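Local coordinates for protein Bd0816 (Bdellovibrio bacteriovorus HD100, PDB 5CER) that probably acts as a serine-type D-Ala-D-Ala carboxypeptidase of the S13 peptidase family, at residues Val56-Pro61 with His70-Arg75; Val96-Asn101 with Thr173-Asn178; Leu295-Lys300 with Ser316-Thr321; Ile334-Gly339 with Asn374-Pro379. The protein carries 2 engineered substitutions. All blocks are in the same frame, centred on the assembly; numbering follows the deposited sequence.

Contact 1. Residues Val56-Pro61 with His70-Arg75; sequences VLHLTP and HVEGSR
His-58 and Glu-72 carry the polar side-chain contact between the two arms of a beta hairpin, strands 54-61 and 67-72. Backbone bonding sets the frame: Val-56 with Glu-72 and His-58 with His-70 are antiparallel hydrogen-bonded pairs. In the first, Val-56 N reaches Glu-72 O at 3.0 Å and Glu-72 N returns to Val-56 O at 2.8 Å; in the second, His-70 N gives to His-58 O at 2.9 Å and His-58 N to His-70 O at 3.0 Å. Leu-57 and Val-71 form the non-hydrogen-bonded pair between them.

Apolar contact on the Leu-57 face is slight, with Leu-57 CD2 beside Val-71 CG1 at 4.1 Å, the two side chains pointing the same way. Strand 194-199 adds Val-196 against Leu-57.

The opposite face, bearing Val-56, His-58, His-70 and Glu-72, carries the polar groups. With CG anti to its backbone N (chi1 -179°) and the chain extended, Glu-72 carries its carboxylate out past CB of Val-56 (OE1 to CB, 3.8 Å) to the His-58 ring edge. There His-58 NE2 donates to Glu-72 OE1 at 3.1 Å, nearly straight at 171°, the acceptor close to the ring plane and the carboxylate plane only 14° from it. Tyr-187 stacks on the His-70 ring and also meets that of His-58, while His-70 ND1 is bonded to Thr-103.

The straight, in-plane approach is consistent with a proton on His-58 NE2; the nearly coplanar carboxylate helps to hold the ring's rotation and would probably make a protonated imidazole easier to hold.

Contact 2. Residues Val96-Asn101 with Thr173-Asn178; sequences VTKIEN and TIEVRN
Glu-100 OE2 lies over one face of the Arg-177 guanidinium, and the carboxylate is turned 73° from the guanidinium plane, so the pair does not form the flat, two-pronged bridge. The salt bridge runs from Glu-100 OE1 to Arg-177 NH1 at 2.7 Å. A bend at chi2 (-54°) carries the Glu-100 carboxylate back toward its partner although its CB sets off away from it. Farther along, the amides of Asn-101 and Asn-178 stand side by side with planes 38° apart, ND2 of Asn-101 being 3.5 Å from ND2 of Asn-178.

The strands are parallel neighbours at one margin of a mixed sheet, 175-181 being outermost within the chain. Ile-99 N donates to Glu-175 O at 2.7 Å and Arg-177 N to Ile-99 O at 3.0 Å. At Glu-100 the chain turns a corner, and two successive carbonyls face the partner strand: Asn-178 N takes the second, Glu-100 O, at 2.9 Å.

On the buried side, Ile-99 CG1 lies 4.0 Å from Val-176 CG2, and CD1 of Ile-99 lies 4.2 Å from CD1 of Ile-174, which also packs on Ile-88 and Leu-91 of helix 81-93. On the exposed side, Lys-98 runs alongside Glu-175, but its NZ is 4.1 Å from Glu-175 OE1, too long for a salt bridge.

Contact 3. Residues Leu295-Lys300 with Ser316-Thr321; sequences LSVANK and SMIAKT
Val-297 and Ile-318 face each other as an antiparallel non-hydrogen-bonded pair, flanked by two direct backbone bonds: Ala-319 N to Ser-296 O at 3.0 Å (159° at the hydrogen) and Ala-298 N to Met-317 O at 2.8 Å (172°). Beyond the first of these the backbones splay, and a water fills in. It accepts from Ser-296 N at 2.8 Å and donates to Ala-319 O at 2.6 Å, bridging the two residues where no direct bond from Ser-296 N is made.

Leu-295 and Ile-318 make the nearest apolar approach, with Ile-318 CG2 3.6 Å from Leu-295 CB. That branch stands anti to the backbone N of Ile-318, while CG1 goes the other way, past Val-297 CG2 at 4.3 Å. Farther on, Met-317 is extended through CG and SD and then turns at chi3 (74°), setting its CE methyl 4.1 Å from CB of Ala-298. Ser-296 OG is held outside the pair by Asn-212 of helix 203-213, and Lys-208 of the same helix binds Leu-295 O. These bonds tie the short edge strand to the helix beside it.

At the far end Lys-320 NZ donates to Thr-321 O at 2.7 Å. NZ also bonds Ser-214 OG, and the side chain touches Lys-36 of helix 35-47. Lys-320 and Thr-321 begin a Lys-Thr-Gly sequence on strand 317-324, next to edge strand 296-297 of the antiparallel sheet, consistent with the active-site KTG strand of the penicillin-binding protein and serine beta-lactamase fold.

Contact 4. Residues Ile334-Gly339 with Asn374-Pro379; sequences ISTKEG and NKRSGP
A helix end meets a hairpin turn here: helix 356-375 closes in a Schellman motif with Ser-377 at the C-prime position, against the type I turn Thr-336 to Gly-339 that links strands 327-336 and 339-348. Lys-337 N donates to Gly-378 O at 3.1 Å (153°), the one hydrogen bond across the contact that is not weak. Thr-336 CA makes a CA-H...O contact with the same oxygen, 3.2 Å from Gly-378 O.

The turn is braced from within. Thr-336 OG1, placed between its backbone N and carbonyl carbon (chi1 76°), donates to Gly-339 O at 2.7 Å and accepts from Glu-338 N at 3.1 Å, an ST turn.

The remaining polar links are weak: Lys-337 NZ to Ser-377 O at 3.4 Å, Glu-338 N to Arg-376 O at 3.5 Å, and Ser-377 OG to Glu-338 OE2 at 3.3 Å. Arg-376, poorly ordered, lays its CB against Thr-336 while its guanidinium goes to Leu-372 O and the Phe-341 ring. Asn-374 ND2 bonds the backbone of the other protein chain.

Donors crossing from the turn thus go to backbone carbonyls of 376-378, just past the helix, one firmly and two weakly, and charged side chains contribute little directional hold.

Overall arrangement
The four contacts follow one another along the chain, with none nested or crossed. Contact 1 closes the short hairpin loop between strands 54-61 and 67-72. Contact 2 then spans 71 residues, including two helices, to add strand 175-181 beside 98-104 in the same mixed sheet; Leu-59 CD2 touches Val-96 CG2 at 4.2 Å. On the opposite side of the chain's centre, contact 3 closes a loop of 15 residues without helix or strand, and contact 4 ties the end of helix 356-375 back to the hairpin turn. These two meet through Ser-316 O and Ser-335 N, 2.7 Å apart, on neighbouring strands. The centres of contacts 1 and 3 are about 38 Å apart.

Contact 1. Residues Val56-Pro61 with His70-Arg75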
loop_
_atom_site.group_PDB
_atom_site.type_symbol
_atom_site.label_atom_id
_atom_site.label_comp_id
_atom_site.label_asym_id
_atom_site.label_seq_id
_atom_site.Cartn_x
_atom_site.Cartn_y
_atom_site.Cartn_z
ATOM N N VAL A 56 -7.581 25.663 10.885
ATOM C CA VAL A 56 -7.474 26.856 11.741
ATOM C C VAL A 56 -8.040 26.568 13.156
ATOM O O VAL A 56 -9.117 26.003 13.315
ATOM C CB VAL A 56 -8.151 28.092 11.119
ATOM C CG1 VAL A 56 -7.871 29.329 11.953
ATOM C CG2 VAL A 56 -7.657 28.312 9.705
ATOM N N LEU A 57 -7.253 26.950 14.162
ATOM C CA LEU A 57 -7.530 26.670 15.554
ATOM C C LEU A 57 -7.741 28.033 16.218
ATOM O O LEU A 57 -6.855 28.886 16.202
ATOM C CB LEU A 57 -6.347 25.930 16.186
ATOM C CG LEU A 57 -5.849 24.686 15.455
ATOM C CD1 LEU A 57 -4.513 24.254 15.973
ATOM C CD2 LEU A 57 -6.837 23.544 15.568
ATOM N N HIS A 58 -8.916 28.212 16.804
ATOM C CA HIS A 58 -9.400 29.461 17.401
ATOM C C HIS A 58 -9.387 29.267 18.923
ATOM O O HIS A 58 -10.205 28.539 19.466
ATOM C CB HIS A 58 -10.814 29.750 16.870
ATOM C CG HIS A 58 -10.829 30.086 15.418
ATOM N ND1 HIS A 58 -10.492 31.336 14.943
ATOM C CD2 HIS A 58 -11.093 29.329 14.333
ATOM C CE1 HIS A 58 -10.565 31.336 13.626
ATOM N NE2 HIS A 58 -10.922 30.128 13.230
ATOM N N LEU A 59 -8.417 29.891 19.571
ATOM C CA LEU A 59 -8.084 29.657 20.964
ATOM C C LEU A 59 -8.478 30.890 21.779
ATOM O O LEU A 59 -7.994 32.013 21.520
ATOM C CB LEU A 59 -6.587 29.381 21.051
ATOM C CG LEU A 59 -6.212 27.935 20.756
ATOM C CD1 LEU A 59 -4.940 27.868 19.924
ATOM C CD2 LEU A 59 -6.034 27.104 22.010
ATOM N N THR A 60 -9.392 30.700 22.740
ATOM C CA THR A 60 -9.899 31.789 23.556
ATOM C C THR A 60 -9.653 31.462 25.034
ATOM O O THR A 60 -10.123 30.435 25.502
ATOM C CB THR A 60 -11.418 31.988 23.288
ATOM O OG1 THR A 60 -11.661 32.168 21.887
ATOM C CG2 THR A 60 -11.982 33.160 24.073
ATOM N N PRO A 61 -8.950 32.345 25.779
ATOM C CA PRO A 61 -8.781 32.091 27.217
ATOM C C PRO A 61 -10.080 32.058 28.038
ATOM O O PRO A 61 -10.993 32.879 27.810
ATOM C CB PRO A 61 -7.885 33.237 27.711
ATOM C CG PRO A 61 -7.508 34.050 26.533
ATOM C CD PRO A 61 -8.234 33.564 25.325
ATOM N N HIS A 70 -12.097 26.334 19.086
ATOM C CA HIS A 70 -12.950 25.993 17.949
ATOM C C HIS A 70 -12.054 25.606 16.769
ATOM O O HIS A 70 -11.205 26.403 16.346
ATOM C CB HIS A 70 -13.867 27.154 17.539
ATOM C CG HIS A 70 -14.719 26.830 16.359
ATOM N ND1 HIS A 70 -15.739 25.907 16.417
ATOM C CD2 HIS A 70 -14.674 27.263 15.074
ATOM C CE1 HIS A 70 -16.295 25.788 15.223
ATOM N NE2 HIS A 70 -15.683 26.615 14.392
ATOM N N VAL A 71 -12.259 24.400 16.229
ATOM C CA VAL A 71 -11.497 23.926 15.090
ATOM C C VAL A 71 -12.293 24.235 13.855
ATOM O O VAL A 71 -13.401 23.691 13.644
ATOM C CB VAL A 71 -11.251 22.397 15.171
ATOM C CG1 VAL A 71 -10.328 21.937 14.043
ATOM C CG2 VAL A 71 -10.673 22.022 16.537
ATOM N N GLU A 72 -11.718 25.090 13.019
ATOM C CA GLU A 72 -12.241 25.354 11.695
ATOM C C GLU A 72 -11.487 24.416 10.755
ATOM O O GLU A 72 -10.309 24.585 10.526
ATOM C CB GLU A 72 -12.032 26.802 11.311
ATOM C CG GLU A 72 -12.563 27.187 9.946
ATOM C CD GLU A 72 -12.151 28.576 9.529
ATOM O OE1 GLU A 72 -11.626 29.306 10.364
ATOM O OE2 GLU A 72 -12.353 28.949 8.358
ATOM N N GLY A 73 -12.206 23.469 10.164
ATOM C CA GLY A 73 -11.597 22.349 9.401
ATOM C C GLY A 73 -11.241 22.687 7.967
ATOM O O GLY A 73 -11.825 23.600 7.388
ATOM N N SER A 74 -10.244 21.998 7.438
ATOM C CA SER A 74 -9.836 22.113 6.041
ATOM C C SER A 74 -10.139 20.815 5.265
ATOM O O SER A 74 -9.639 20.620 4.190
ATOM C CB SER A 74 -8.343 22.358 6.010
ATOM O OG SER A 74 -7.630 21.284 6.649
ATOM N N ARG A 75 -10.938 19.923 5.853
ATOM C CA ARG A 75 -11.191 18.576 5.348
ATOM C C ARG A 75 -9.906 17.716 5.151
ATOM O O ARG A 75 -9.880 16.821 4.310
ATOM C CB ARG A 75 -12.035 18.611 4.055
ATOM C CG ARG A 75 -13.284 19.477 4.141
ATOM C CD ARG A 75 -14.270 19.167 3.010
ATOM N NE ARG A 75 -14.743 17.782 3.061
ATOM C CZ ARG A 75 -15.695 17.318 3.846
ATOM N NH1 ARG A 75 -16.366 18.115 4.658
ATOM N NH2 ARG A 75 -15.986 16.046 3.815
#

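Contact 2. Residues Val96-Asn101 with Thr173-Asn178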
loop_
_atom_site.group_PDB
_atom_site.type_symbol
_atom_site.label_atom_id
_atom_site.label_comp_id
_atom_site.label_asym_id
_atom_site.label_seq_id
_atom_site.Cartn_x
_atom_site.Cartn_y
_atom_site.Cartn_z
ATOM N N VAL A 96 -0.451 25.692 25.992
ATOM C CA VAL A 96 -1.814 25.188 26.130
ATOM C C VAL A 96 -1.769 23.702 26.439
ATOM O O VAL A 96 -1.351 22.883 25.595
ATOM C CB VAL A 96 -2.637 25.467 24.873
ATOM C CG1 VAL A 96 -3.997 24.775 24.963
ATOM C CG2 VAL A 96 -2.809 26.969 24.673
ATOM N N THR A 97 -2.198 23.366 27.653
ATOM C CA THR A 97 -2.205 22.015 28.143
ATOM C C THR A 97 -3.652 21.539 28.452
ATOM O O THR A 97 -3.926 20.327 28.560
ATOM C CB THR A 97 -1.205 22.027 29.335
ATOM O OG1 THR A 97 -0.198 21.026 29.193
ATOM C CG2 THR A 97 -1.842 22.034 30.734
ATOM N N LYS A 98 -4.591 22.473 28.536
ATOM C CA LYS A 98 -5.966 22.202 28.973
ATOM C C LYS A 98 -6.956 22.939 28.101
ATOM O O LYS A 98 -6.822 24.144 27.920
ATOM C CB LYS A 98 -6.135 22.661 30.438
ATOM C CG LYS A 98 -5.448 21.751 31.443
ATOM C CD LYS A 98 -5.772 22.102 32.901
ATOM C CE LYS A 98 -4.727 21.535 33.812
ATOM N NZ LYS A 98 -5.191 21.279 35.200
ATOM N N ILE A 99 -7.926 22.208 27.562
ATOM C CA ILE A 99 -9.005 22.789 26.800
ATOM C C ILE A 99 -10.312 22.616 27.564
ATOM O O ILE A 99 -10.668 21.495 27.921
ATOM C CB ILE A 99 -9.212 22.130 25.422
ATOM C CG1 ILE A 99 -7.890 21.832 24.686
ATOM C CG2 ILE A 99 -10.235 22.928 24.582
ATOM C CD1 ILE A 99 -7.055 22.987 24.201
ATOM N N GLU A 100 -11.038 23.710 27.811
ATOM C CA GLU A 100 -12.386 23.610 28.411
ATOM C C GLU A 100 -13.391 23.100 27.375
ATOM O O GLU A 100 -13.771 21.935 27.420
ATOM C CB GLU A 100 -12.862 24.949 28.961
ATOM C CG GLU A 100 -12.357 25.314 30.343
ATOM C CD GLU A 100 -12.643 24.257 31.386
ATOM O OE1 GLU A 100 -13.825 24.007 31.642
ATOM O OE2 GLU A 100 -11.681 23.734 31.990
ATOM N N ASN A 101 -13.789 23.975 26.448
ATOM C CA ASN A 101 -14.781 23.670 25.425
ATOM C C ASN A 101 -14.091 23.546 24.081
ATOM O O ASN A 101 -13.547 24.522 23.549
ATOM C CB ASN A 101 -15.820 24.784 25.297
ATOM C CG ASN A 101 -16.727 24.909 26.486
ATOM O OD1 ASN A 101 -17.224 26.010 26.777
ATOM N ND2 ASN A 101 -16.906 23.844 27.209
ATOM N N THR A 173 1.191 16.561 26.856
ATOM C CA THR A 173 -0.169 16.099 27.196
ATOM C C THR A 173 -1.186 17.157 26.830
ATOM O O THR A 173 -0.831 18.316 26.668
ATOM C CB THR A 173 -0.344 15.723 28.707
ATOM O OG1 THR A 173 -0.433 16.920 29.441
ATOM C CG2 THR A 173 0.796 14.878 29.272
ATOM N N ILE A 174 -2.440 16.721 26.744
ATOM C CA ILE A 174 -3.583 17.591 26.621
ATOM C C ILE A 174 -4.744 17.026 27.470
ATOM O O ILE A 174 -4.802 15.825 27.735
ATOM C CB ILE A 174 -3.988 17.740 25.137
ATOM C CG1 ILE A 174 -4.806 19.019 24.917
ATOM C CG2 ILE A 174 -4.753 16.526 24.645
ATOM C CD1 ILE A 174 -3.977 20.275 24.951
ATOM N N GLU A 175 -5.596 17.917 27.974
ATOM C CA GLU A 175 -6.852 17.552 28.646
ATOM C C GLU A 175 -7.956 18.319 27.944
ATOM O O GLU A 175 -7.789 19.501 27.645
ATOM C CB GLU A 175 -6.840 17.976 30.096
ATOM C CG GLU A 175 -6.099 17.082 31.054
ATOM C CD GLU A 175 -6.250 17.546 32.498
ATOM O OE1 GLU A 175 -7.033 18.495 32.805
ATOM O OE2 GLU A 175 -5.576 16.952 33.358
ATOM N N VAL A 176 -9.083 17.666 27.724
ATOM C CA VAL A 176 -10.244 18.286 27.117
ATOM C C VAL A 176 -11.468 17.906 27.919
ATOM O O VAL A 176 -11.801 16.737 28.083
ATOM C CB VAL A 176 -10.434 17.838 25.654
ATOM C CG1 VAL A 176 -11.581 18.585 24.986
ATOM C CG2 VAL A 176 -9.146 18.047 24.890
ATOM N N ARG A 177 -12.127 18.904 28.443
ATOM C CA ARG A 177 -13.314 18.696 29.232
ATOM C C ARG A 177 -14.580 18.399 28.420
ATOM O O ARG A 177 -15.262 17.436 28.711
ATOM C CB ARG A 177 -13.582 19.959 30.044
ATOM C CG ARG A 177 -14.604 19.708 31.124
ATOM C CD ARG A 177 -14.647 20.716 32.223
ATOM N NE ARG A 177 -13.757 20.454 33.356
ATOM C CZ ARG A 177 -13.371 21.433 34.148
ATOM N NH1 ARG A 177 -13.868 22.645 33.948
ATOM N NH2 ARG A 177 -12.535 21.226 35.147
ATOM N N ASN A 178 -14.934 19.290 27.498
ATOM C CA ASN A 178 -16.160 19.167 26.721
ATOM C C ASN A 178 -15.842 19.228 25.263
ATOM O O ASN A 178 -14.930 19.930 24.850
ATOM C CB ASN A 178 -17.137 20.270 27.064
ATOM C CG ASN A 178 -17.758 20.070 28.436
ATOM O OD1 ASN A 178 -18.318 19.029 28.730
ATOM N ND2 ASN A 178 -17.645 21.072 29.294
#

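Contact 3. Residues Leu295-Lys300 with Ser316-Thr321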
loop_
_atom_site.group_PDB
_atom_site.type_symbol
_atom_site.label_atom_id
_atom_site.label_comp_id
_atom_site.label_asym_id
_atom_site.label_seq_id
_atom_site.Cartn_x
_atom_site.Cartn_y
_atom_site.Cartn_z
ATOM N N LEU A 295 4.277 8.351 -6.372
ATOM C CA LEU A 295 4.121 6.906 -6.444
ATOM C C LEU A 295 5.359 6.245 -5.891
ATOM O O LEU A 295 6.468 6.801 -5.933
ATOM C CB LEU A 295 3.889 6.478 -7.895
ATOM C CG LEU A 295 2.671 7.025 -8.625
ATOM C CD1 LEU A 295 2.535 6.380 -9.983
ATOM C CD2 LEU A 295 1.394 6.816 -7.854
ATOM N N SER A 296 5.182 5.029 -5.448
ATOM C CA SER A 296 6.218 4.238 -4.804
ATOM C C SER A 296 7.312 3.807 -5.770
ATOM O O SER A 296 7.042 3.630 -6.952
ATOM C CB SER A 296 5.599 2.990 -4.160
ATOM O OG SER A 296 4.474 3.329 -3.361
ATOM N N VAL A 297 8.514 3.597 -5.232
ATOM C CA VAL A 297 9.647 3.134 -5.993
ATOM C C VAL A 297 10.010 1.748 -5.529
ATOM O O VAL A 297 10.243 1.547 -4.338
ATOM C CB VAL A 297 10.872 4.046 -5.786
ATOM C CG1 VAL A 297 12.055 3.544 -6.584
ATOM C CG2 VAL A 297 10.519 5.473 -6.210
ATOM N N ALA A 298 10.074 0.803 -6.468
ATOM C CA ALA A 298 10.365 -0.589 -6.163
ATOM C C ALA A 298 11.608 -0.714 -5.315
ATOM O O ALA A 298 12.654 -0.186 -5.655
ATOM C CB ALA A 298 10.510 -1.412 -7.420
ATOM N N ASN A 299 11.473 -1.448 -4.215
ATOM C CA ASN A 299 12.556 -1.733 -3.297
ATOM C C ASN A 299 12.981 -0.544 -2.446
ATOM O O ASN A 299 13.189 -0.722 -1.247
ATOM C CB ASN A 299 13.756 -2.382 -3.999
ATOM C CG ASN A 299 14.824 -2.835 -3.052
ATOM O OD1 ASN A 299 15.962 -2.383 -3.149
ATOM N ND2 ASN A 299 14.487 -3.715 -2.129
ATOM N N LYS A 300 13.112 0.634 -3.035
ATOM C CA LYS A 300 13.606 1.788 -2.292
ATOM C C LYS A 300 12.637 2.410 -1.293
ATOM O O LYS A 300 13.085 2.930 -0.265
ATOM C CB LYS A 300 14.153 2.845 -3.256
ATOM C CG LYS A 300 15.480 2.429 -3.905
ATOM C CD LYS A 300 15.902 3.473 -4.925
ATOM C CE LYS A 300 16.923 2.975 -5.923
ATOM N NZ LYS A 300 18.260 2.955 -5.281
ATOM N N SER A 316 14.267 0.336 -10.175
ATOM C CA SER A 316 14.058 0.733 -11.578
ATOM C C SER A 316 12.595 0.834 -12.017
ATOM O O SER A 316 12.324 0.955 -13.198
ATOM C CB SER A 316 14.742 -0.290 -12.469
ATOM O OG SER A 316 16.119 -0.290 -12.225
ATOM N N MET A 317 11.665 0.729 -11.076
ATOM C CA MET A 317 10.268 0.801 -11.391
ATOM C C MET A 317 9.621 1.735 -10.393
ATOM O O MET A 317 9.864 1.622 -9.161
ATOM C CB MET A 317 9.585 -0.596 -11.331
ATOM C CG MET A 317 8.093 -0.596 -11.644
ATOM S SD MET A 317 7.359 -2.244 -11.480
ATOM C CE MET A 317 7.311 -2.437 -9.700
ATOM N N ILE A 318 8.754 2.596 -10.926
ATOM C CA ILE A 318 7.869 3.403 -10.151
ATOM C C ILE A 318 6.488 2.826 -10.392
ATOM O O ILE A 318 6.119 2.659 -11.524
ATOM C CB ILE A 318 7.896 4.844 -10.625
ATOM C CG1 ILE A 318 9.269 5.448 -10.364
ATOM C CG2 ILE A 318 6.838 5.667 -9.886
ATOM C CD1 ILE A 318 9.619 6.623 -11.221
ATOM N N ALA A 319 5.720 2.513 -9.341
ATOM C CA ALA A 319 4.445 1.836 -9.558
ATOM C C ALA A 319 3.506 1.888 -8.391
ATOM O O ALA A 319 3.885 2.131 -7.211
ATOM C CB ALA A 319 4.698 0.389 -9.928
ATOM N N LYS A 320 2.255 1.623 -8.741
ATOM C CA LYS A 320 1.139 1.416 -7.775
ATOM C C LYS A 320 0.542 0.024 -8.010
ATOM O O LYS A 320 0.305 -0.334 -9.158
ATOM C CB LYS A 320 0.083 2.491 -8.005
ATOM C CG LYS A 320 -1.138 2.385 -7.133
ATOM C CD LYS A 320 -0.870 2.888 -5.721
ATOM C CE LYS A 320 -1.924 2.422 -4.734
ATOM N NZ LYS A 320 -1.678 1.002 -4.383
ATOM N N THR A 321 0.320 -0.704 -6.909
ATOM C CA THR A 321 -0.305 -2.009 -6.947
ATOM C C THR A 321 -1.783 -1.920 -6.740
ATOM O O THR A 321 -2.319 -0.914 -6.242
ATOM C CB THR A 321 0.217 -2.898 -5.830
ATOM O OG1 THR A 321 0.080 -2.229 -4.586
ATOM C CG2 THR A 321 1.688 -3.286 -6.067
HETATM O O HOH W 1 2.742 3.706 -5.457
#

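Contact 4. Residues Ile334-Gly339 with Asn374-Pro379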
loop_
_atom_site.group_PDB
_atom_site.type_symbol
_atom_site.label_atom_id
_atom_site.label_comp_id
_atom_site.label_asym_id
_atom_site.label_seq_id
_atom_site.Cartn_x
_atom_site.Cartn_y
_atom_site.Cartn_z
ATOM N N ILE A 334 8.743 1.891 -15.894
ATOM C CA ILE A 334 9.981 1.141 -15.719
ATOM C C ILE A 334 11.060 1.980 -16.350
ATOM O O ILE A 334 10.835 2.653 -17.395
ATOM C CB ILE A 334 9.902 -0.254 -16.366
ATOM C CG1 ILE A 334 9.475 -0.209 -17.842
ATOM C CG2 ILE A 334 8.925 -1.156 -15.577
ATOM C CD1 ILE A 334 9.504 -1.591 -18.535
ATOM N N SER A 335 12.231 1.956 -15.736
ATOM C CA SER A 335 13.374 2.690 -16.242
ATOM C C SER A 335 14.362 1.641 -16.771
ATOM O O SER A 335 14.823 0.832 -16.014
ATOM C CB SER A 335 14.003 3.510 -15.125
ATOM O OG SER A 335 15.315 3.918 -15.463
ATOM N N THR A 336 14.700 1.745 -18.051
ATOM C CA THR A 336 15.505 0.777 -18.766
ATOM C C THR A 336 16.567 1.502 -19.552
ATOM O O THR A 336 16.511 2.723 -19.728
ATOM C CB THR A 336 14.643 0.005 -19.781
ATOM O OG1 THR A 336 14.361 0.819 -20.934
ATOM C CG2 THR A 336 13.325 -0.436 -19.158
ATOM N N LYS A 337 17.521 0.746 -20.083
ATOM C CA LYS A 337 18.566 1.336 -20.923
ATOM C C LYS A 337 18.048 1.979 -22.217
ATOM O O LYS A 337 18.789 2.702 -22.856
ATOM C CB LYS A 337 19.688 0.313 -21.194
ATOM C CG LYS A 337 20.446 -0.055 -19.931
ATOM C CD LYS A 337 21.727 -0.825 -20.206
ATOM C CE LYS A 337 22.397 -1.357 -18.933
ATOM N NZ LYS A 337 21.668 -2.556 -18.378
ATOM N N GLU A 338 16.822 1.672 -22.642
ATOM C CA GLU A 338 16.190 2.344 -23.784
ATOM C C GLU A 338 15.237 3.474 -23.363
ATOM O O GLU A 338 14.442 3.927 -24.184
ATOM C CB GLU A 338 15.434 1.344 -24.630
ATOM C CG GLU A 338 16.341 0.351 -25.329
ATOM C CD GLU A 338 15.574 -0.731 -26.042
ATOM O OE1 GLU A 338 14.350 -0.552 -26.266
ATOM O OE2 GLU A 338 16.175 -1.770 -26.376
ATOM N N GLY A 339 15.287 3.892 -22.095
ATOM C CA GLY A 339 14.458 4.973 -21.587
ATOM C C GLY A 339 13.423 4.469 -20.618
ATOM O O GLY A 339 13.402 3.272 -20.260
ATOM N N ASN A 374 13.731 -6.825 -19.780
ATOM C CA ASN A 374 14.646 -7.574 -20.602
ATOM C C ASN A 374 14.663 -7.114 -22.042
ATOM O O ASN A 374 15.743 -6.909 -22.602
ATOM C CB ASN A 374 14.309 -9.062 -20.568
ATOM C CG ASN A 374 14.587 -9.710 -19.213
ATOM O OD1 ASN A 374 15.449 -9.249 -18.444
ATOM N ND2 ASN A 374 13.950 -10.848 -18.971
ATOM N N LYS A 375 13.477 -6.975 -22.623
ATOM C CA LYS A 375 13.307 -6.566 -24.006
ATOM C C LYS A 375 13.672 -5.113 -24.274
ATOM O O LYS A 375 13.849 -4.726 -25.415
ATOM C CB LYS A 375 11.849 -6.757 -24.432
ATOM C CG LYS A 375 11.399 -8.189 -24.546
ATOM C CD LYS A 375 12.115 -8.898 -25.699
ATOM C CE LYS A 375 11.355 -10.113 -26.198
ATOM N NZ LYS A 375 11.813 -10.460 -27.576
ATOM N N ARG A 376 13.786 -4.320 -23.230
ATOM C CA ARG A 376 14.303 -2.958 -23.349
ATOM C C ARG A 376 15.763 -2.795 -22.827
ATOM O O ARG A 376 16.179 -1.725 -22.341
ATOM C CB ARG A 376 13.297 -2.024 -22.679
ATOM C CG ARG A 376 12.085 -1.853 -23.558
ATOM C CD ARG A 376 10.843 -1.579 -22.784
ATOM N NE ARG A 376 9.703 -1.717 -23.697
ATOM C CZ ARG A 376 9.082 -2.870 -23.997
ATOM N NH1 ARG A 376 9.456 -4.029 -23.453
ATOM N NH2 ARG A 376 8.064 -2.873 -24.857
ATOM N N SER A 377 16.540 -3.876 -22.978
ATOM C CA SER A 377 17.982 -3.886 -22.695
ATOM C C SER A 377 18.356 -3.733 -21.223
ATOM O O SER A 377 19.463 -3.340 -20.888
ATOM C CB SER A 377 18.733 -2.880 -23.588
ATOM O OG SER A 377 18.741 -3.313 -24.945
ATOM N N GLY A 378 17.448 -4.134 -20.341
ATOM C CA GLY A 378 17.749 -4.243 -18.929
ATOM C C GLY A 378 17.443 -2.987 -18.147
ATOM O O GLY A 378 17.101 -1.960 -18.708
ATOM N N PRO A 379 17.570 -3.069 -16.834
ATOM C CA PRO A 379 17.156 -1.975 -15.998
ATOM C C PRO A 379 18.155 -0.841 -16.000
ATOM O O PRO A 379 19.350 -1.063 -16.202
ATOM C CB PRO A 379 17.082 -2.623 -14.616
ATOM C CG PRO A 379 18.040 -3.754 -14.658
ATOM C CD PRO A 379 18.011 -4.247 -16.066
#